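Local coordinates for glycoside hydrolase family protein (Novosphingobium sp. PP1Y, PDB 6Q2F) that probably hydrolyses alpha-L-rhamnosides, releasing L-rhamnose, and binds a sodium ion, at residues Leu578-Ala584 against Ala602-Ala607; Leu640-Met646 against Val672-His678. All coordinates share one frame; numbering follows the deposited sequence.

In the fold
Contacts 1 and 2 are a worked example of how a parallel barrel assembles a metal site from residues on or just after several of its strands. Both lie in the (beta/alpha)8 barrel, whose strand 56-62 pairs with strand 674-677 to close the ring. Along the chain they come in series: contact 1 joins strands 579-582 and 604-610, then contact 2 joins strands 642-649 and 674-677. Their centres are about 11 Å apart, and the two meet where strands 604-610 and 642-649 run side by side, with A607 and E644 probably hydrogen-bonded through their backbones. Each contact gives one glutamate, E583 or E644, to the same sodium ion, which D503, S504 and E586 also bind.

Contact 1 of 2, residues Leu578-Ala584 against Ala602-Ala607; sequences LKVYGEA and ADIPMA. With NA (sodium ion), chain B.
I604 lies alongside Y581, the two side chains pointing the same way into the barrel, and its CD1 lies over one face of the ring in a CH-pi contact. That methyl sits 3.6 Å from the ring centroid, displaced toward the CZ rim. M606, a selenomethionine here, reaches the same tyrosine obliquely: its extended chain, with CG trans to the backbone N (chi1 -170°), brings SE to 5.2 Å from the ring centroid, 67° off the ring normal, a Met-aromatic contact. Further along, CG of E583 passes CG of M606 at 3.7 Å, and the straight glutamate chain delivers OE1 to the sodium ion at 2.4 Å. At the other end D603 OD1 takes the N-H of V580 at 2.9 Å, on the anti side and 33° out of the carboxylate plane, while H574 holds the same oxygen. Between these ends the parallel ladder runs from V580 O to I604 N, from I604 O to G582 N and from G582 O to M606 N. Strand 497-502 flanks strand 579-582 on its other edge, strand 642-649 continues the sheet beyond 604-610, W58 of strand 56-62 touches E583 and M606, and helix 620-636 packs on P605 and A607.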
loop_
_atom_site.group_PDB
_atom_site.type_symbol
_atom_site.label_atom_id
_atom_site.label_comp_id
_atom_site.label_asym_id
_atom_site.label_seq_id
_atom_site.Cartn_x
_atom_site.Cartn_y
_atom_site.Cartn_z
ATOM N N LEU A 578 17.253 15.136 -7.161
ATOM C CA LEU A 578 16.442 14.568 -6.099
ATOM C C LEU A 578 16.207 13.080 -6.355
ATOM O O LEU A 578 16.144 12.633 -7.504
ATOM C CB LEU A 578 15.095 15.290 -6.007
ATOM C CG LEU A 578 15.133 16.790 -5.658
ATOM C CD1 LEU A 578 13.774 17.457 -5.897
ATOM C CD2 LEU A 578 15.526 16.964 -4.189
ATOM N N LYS A 579 16.064 12.319 -5.269
ATOM C CA LYS A 579 15.575 10.947 -5.342
ATOM C C LYS A 579 14.076 10.918 -5.074
ATOM O O LYS A 579 13.502 11.855 -4.523
ATOM C CB LYS A 579 16.300 10.052 -4.336
ATOM C CG LYS A 579 17.797 10.049 -4.453
ATOM C CD LYS A 579 18.435 9.208 -3.345
ATOM C CE LYS A 579 19.928 9.510 -3.193
ATOM N NZ LYS A 579 20.188 10.796 -2.454
ATOM N N VAL A 580 13.441 9.822 -5.481
ATOM C CA VAL A 580 11.999 9.637 -5.296
ATOM C C VAL A 580 11.763 8.410 -4.428
ATOM O O VAL A 580 12.175 7.299 -4.795
ATOM C CB VAL A 580 11.265 9.496 -6.631
ATOM C CG1 VAL A 580 9.753 9.366 -6.406
ATOM C CG2 VAL A 580 11.576 10.677 -7.475
ATOM N N TYR A 581 11.130 8.621 -3.273
ATOM C CA TYR A 581 10.430 7.572 -2.538
ATOM C C TYR A 581 9.035 7.424 -3.137
ATOM O O TYR A 581 8.286 8.403 -3.215
ATOM C CB TYR A 581 10.306 7.926 -1.062
ATOM C CG TYR A 581 11.573 7.842 -0.269
ATOM C CD1 TYR A 581 12.487 8.875 -0.276
ATOM C CD2 TYR A 581 11.831 6.731 0.533
ATOM C CE1 TYR A 581 13.646 8.788 0.460
ATOM C CE2 TYR A 581 12.954 6.644 1.287
ATOM C CZ TYR A 581 13.866 7.663 1.257
ATOM O OH TYR A 581 15.003 7.547 2.003
ATOM N N GLY A 582 8.670 6.211 -3.537
ATOM C CA GLY A 582 7.440 6.078 -4.303
ATOM C C GLY A 582 6.517 4.993 -3.782
ATOM O O GLY A 582 6.800 3.799 -3.917
ATOM N N GLU A 583 5.401 5.412 -3.195
ATOM C CA GLU A 583 4.347 4.483 -2.839
ATOM C C GLU A 583 3.438 4.314 -4.043
ATOM O O GLU A 583 3.584 4.994 -5.057
ATOM C CB GLU A 583 3.557 4.982 -1.624
ATOM C CG GLU A 583 4.339 5.054 -0.356
ATOM C CD GLU A 583 3.451 5.304 0.879
ATOM O OE1 GLU A 583 2.231 5.533 0.724
ATOM O OE2 GLU A 583 3.992 5.266 1.997
ATOM N N ALA A 584 2.475 3.415 -3.925
ATOM C CA ALA A 584 1.543 3.182 -5.014
ATOM C C ALA A 584 0.103 3.163 -4.526
ATOM O O ALA A 584 -0.388 4.162 -4.001
ATOM C CB ALA A 584 1.905 1.883 -5.748
ATOM N N ALA A 602 10.822 4.851 -9.489
ATOM C CA ALA A 602 11.249 5.530 -8.279
ATOM C C ALA A 602 12.593 4.983 -7.827
ATOM O O ALA A 602 12.953 3.840 -8.113
ATOM C CB ALA A 602 10.214 5.361 -7.163
ATOM N N ASP A 603 13.351 5.824 -7.134
ATOM C CA ASP A 603 14.622 5.382 -6.567
ATOM C C ASP A 603 14.407 4.432 -5.405
ATOM O O ASP A 603 15.209 3.519 -5.183
ATOM C CB ASP A 603 15.426 6.587 -6.100
ATOM C CG ASP A 603 15.759 7.511 -7.232
ATOM O OD1 ASP A 603 14.917 8.378 -7.538
ATOM O OD2 ASP A 603 16.848 7.343 -7.815
ATOM N N ILE A 604 13.345 4.660 -4.636
ATOM C CA ILE A 604 13.065 3.826 -3.477
ATOM C C ILE A 604 11.594 3.426 -3.501
ATOM O O ILE A 604 10.723 4.203 -3.076
ATOM C CB ILE A 604 13.461 4.542 -2.183
ATOM C CG1 ILE A 604 14.933 4.948 -2.264
ATOM C CG2 ILE A 604 13.270 3.626 -1.011
ATOM C CD1 ILE A 604 15.344 5.980 -1.281
ATOM N N PRO A 605 11.275 2.245 -4.024
ATOM C CA PRO A 605 9.902 1.746 -3.934
ATOM C C PRO A 605 9.486 1.650 -2.479
ATOM O O PRO A 605 10.281 1.286 -1.616
ATOM C CB PRO A 605 9.982 0.367 -4.598
ATOM C CG PRO A 605 11.186 0.466 -5.505
ATOM C CD PRO A 605 12.157 1.304 -4.725
HETATM N N MSE A 606 8.247 2.017 -2.210
HETATM C CA MSE A 606 7.792 2.204 -0.864
HETATM C C MSE A 606 6.393 1.635 -0.668
HETATM O O MSE A 606 5.538 1.697 -1.554
HETATM C CB MSE A 606 7.802 3.711 -0.500
HETATM C CG MSE A 606 7.566 3.954 0.973
HETATM SE SE MSE A 606 7.972 5.803 1.350
HETATM C CE MSE A 606 7.521 5.866 3.260
ATOM N N ALA A 607 6.185 1.060 0.509
ATOM C CA ALA A 607 4.908 0.471 0.887
ATOM C C ALA A 607 4.582 0.962 2.296
ATOM O O ALA A 607 5.138 1.955 2.776
ATOM C CB ALA A 607 4.995 -1.054 0.768
HETATM NA NA NA B . 0.446 5.825 2.362
#

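Contact 2 of 2, residues Leu640-Met646 against Val672-His678; sequences LVAAESM and VNRPVIH. With NA (sodium ion), chain B.
A643 and V672 meet in the tight part of this contact, the CB of A643 lying 3.6 Å from V672 CG2 and nearly as close to CG1. Here the parallel strands are laced by their backbones: V676 N bonds to A643 O at 2.7 Å and S645 N to V676 O at 2.8 Å, with a weak bond from A643 N to R674 O. The lacing is doubled at the start, where V641 O accepts from both N673 N and R674 N. N673 answers with its side chain: a chi1 of 56° swings CG between its own backbone N and carbonyl carbon, and OD1 turns back to V641 N at 2.8 Å, while ND2 is hydrogen-bonded to the carbonyl oxygens of N639 and L725. Packing is looser at the partly exposed L640, whose CD1 lies over one face of the R674 guanidinium, 3.9 Å from NH1. S52 and Y581 hold that guanidinium through its terminal nitrogens.

Where E644 and H678 run side by side the contact is polar, carboxylate and ring planes 20° apart and OE2 standing 3.8 Å from CD2; the imidazole ND1 is engaged elsewhere, with G698. At this end M646 CE also touches I677 CG1, at 4.0 Å. On the other face S645 OG is hydrogen-bonded with E667 of helix 657-670, the helix of this beta-alpha-beta unit's crossover. The chemistry implies a division of labour: backbone bonds set the register, A643 and P675 line the face toward the helices, and E644 offers one carboxylate oxygen, OE1, to the sodium ion at 2.6 Å.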
loop_
_atom_site.group_PDB
_atom_site.type_symbol
_atom_site.label_atom_id
_atom_site.label_comp_id
_atom_site.label_asym_id
_atom_site.label_seq_id
_atom_site.Cartn_x
_atom_site.Cartn_y
_atom_site.Cartn_z
ATOM N N LEU A 640 16.863 -0.702 -2.412
ATOM C CA LEU A 640 16.226 -0.148 -1.250
ATOM C C LEU A 640 14.715 -0.349 -1.322
ATOM O O LEU A 640 14.123 -0.209 -2.340
ATOM C CB LEU A 640 16.590 1.317 -1.109
ATOM C CG LEU A 640 18.039 1.651 -0.825
ATOM C CD1 LEU A 640 18.357 3.090 -1.050
ATOM C CD2 LEU A 640 18.450 1.249 0.559
ATOM N N VAL A 641 14.109 -0.689 -0.217
ATOM C CA VAL A 641 12.671 -0.906 -0.122
ATOM C C VAL A 641 12.203 -0.173 1.119
ATOM O O VAL A 641 12.529 -0.581 2.242
ATOM C CB VAL A 641 12.300 -2.392 -0.017
ATOM C CG1 VAL A 641 10.793 -2.548 0.076
ATOM C CG2 VAL A 641 12.864 -3.197 -1.180
ATOM N N ALA A 642 11.427 0.882 0.932
ATOM C CA ALA A 642 10.973 1.648 2.078
ATOM C C ALA A 642 9.564 1.226 2.462
ATOM O O ALA A 642 8.803 0.683 1.655
ATOM C CB ALA A 642 11.007 3.153 1.792
ATOM N N ALA A 643 9.221 1.482 3.715
ATOM C CA ALA A 643 7.842 1.328 4.135
ATOM C C ALA A 643 7.483 2.377 5.172
ATOM O O ALA A 643 8.241 2.643 6.106
ATOM C CB ALA A 643 7.576 -0.074 4.683
ATOM N N GLU A 644 6.328 2.985 4.955
ATOM C CA GLU A 644 5.609 3.757 5.955
ATOM C C GLU A 644 5.243 2.822 7.106
ATOM O O GLU A 644 4.326 2.006 6.987
ATOM C CB GLU A 644 4.398 4.410 5.279
ATOM C CG GLU A 644 3.426 5.111 6.156
ATOM C CD GLU A 644 2.199 5.511 5.352
ATOM O OE1 GLU A 644 2.322 5.570 4.109
ATOM O OE2 GLU A 644 1.128 5.704 5.953
ATOM N N SER A 645 5.965 2.920 8.220
ATOM C CA SER A 645 6.066 1.827 9.189
ATOM C C SER A 645 5.315 2.148 10.475
ATOM O O SER A 645 5.608 3.144 11.139
ATOM C CB SER A 645 7.531 1.502 9.514
ATOM O OG SER A 645 8.264 1.138 8.370
HETATM N N MSE A 646 4.378 1.272 10.829
HETATM C CA MSE A 646 3.837 1.163 12.180
HETATM C C MSE A 646 2.832 2.223 12.496
HETATM O O MSE A 646 2.694 2.663 13.654
HETATM C CB MSE A 646 4.960 1.180 13.223
HETATM C CG MSE A 646 5.798 -0.055 13.107
HETATM SE SE MSE A 646 7.210 -0.222 14.426
HETATM C CE MSE A 646 8.287 0.974 13.650
ATOM N N VAL A 672 11.206 -5.240 3.242
ATOM C CA VAL A 672 11.555 -3.873 3.595
ATOM C C VAL A 672 12.960 -3.839 4.179
ATOM O O VAL A 672 13.343 -4.700 4.987
ATOM C CB VAL A 672 10.528 -3.310 4.586
ATOM C CG1 VAL A 672 10.959 -1.920 5.078
ATOM C CG2 VAL A 672 9.148 -3.278 3.926
ATOM N N ASN A 673 13.752 -2.846 3.758
ATOM C CA ASN A 673 15.048 -2.623 4.387
ATOM C C ASN A 673 15.331 -1.143 4.619
ATOM O O ASN A 673 16.485 -0.779 4.856
ATOM C CB ASN A 673 16.174 -3.269 3.538
ATOM C CG ASN A 673 16.179 -2.776 2.108
ATOM O OD1 ASN A 673 15.750 -1.660 1.815
ATOM N ND2 ASN A 673 16.684 -3.601 1.205
ATOM N N ARG A 674 14.334 -0.274 4.509
ATOM C CA ARG A 674 14.456 1.117 4.956
ATOM C C ARG A 674 13.135 1.525 5.580
ATOM O O ARG A 674 12.259 2.087 4.907
ATOM C CB ARG A 674 14.820 2.068 3.811
ATOM C CG ARG A 674 14.769 3.535 4.235
ATOM C CD ARG A 674 15.490 4.440 3.283
ATOM N NE ARG A 674 16.933 4.211 3.290
ATOM C CZ ARG A 674 17.791 4.848 2.500
ATOM N NH1 ARG A 674 17.352 5.759 1.635
ATOM N NH2 ARG A 674 19.081 4.573 2.571
ATOM N N PRO A 675 12.927 1.211 6.854
ATOM C CA PRO A 675 11.693 1.651 7.503
ATOM C C PRO A 675 11.642 3.172 7.548
ATOM O O PRO A 675 12.659 3.848 7.736
ATOM C CB PRO A 675 11.787 1.028 8.900
ATOM C CG PRO A 675 12.687 -0.221 8.684
ATOM C CD PRO A 675 13.717 0.309 7.715
ATOM N N VAL A 676 10.455 3.713 7.314
ATOM C CA VAL A 676 10.188 5.132 7.484
ATOM C C VAL A 676 9.079 5.201 8.528
ATOM O O VAL A 676 7.914 4.896 8.234
ATOM C CB VAL A 676 9.797 5.824 6.168
ATOM C CG1 VAL A 676 9.688 7.351 6.385
ATOM C CG2 VAL A 676 10.844 5.503 5.075
ATOM N N ILE A 677 9.446 5.495 9.751
ATOM C CA ILE A 677 8.492 5.454 10.821
ATOM C C ILE A 677 7.428 6.502 10.805
ATOM O O ILE A 677 7.703 7.640 10.763
ATOM C CB ILE A 677 9.187 5.428 12.184
ATOM C CG1 ILE A 677 10.147 4.268 12.250
ATOM C CG2 ILE A 677 8.179 5.341 13.300
ATOM C CD1 ILE A 677 11.321 4.486 13.144
ATOM N N HIS A 678 6.207 6.047 10.853
ATOM C CA HIS A 678 5.058 6.883 10.927
ATOM C C HIS A 678 4.656 6.959 12.385
ATOM O O HIS A 678 4.141 5.996 12.861
ATOM C CB HIS A 678 3.945 6.206 10.174
ATOM C CG HIS A 678 2.695 7.002 10.089
ATOM N ND1 HIS A 678 1.869 7.199 11.160
ATOM C CD2 HIS A 678 2.129 7.648 9.056
ATOM C CE1 HIS A 678 0.860 7.950 10.798
ATOM N NE2 HIS A 678 0.991 8.232 9.524
HETATM NA NA NA B . 0.446 5.825 2.362
#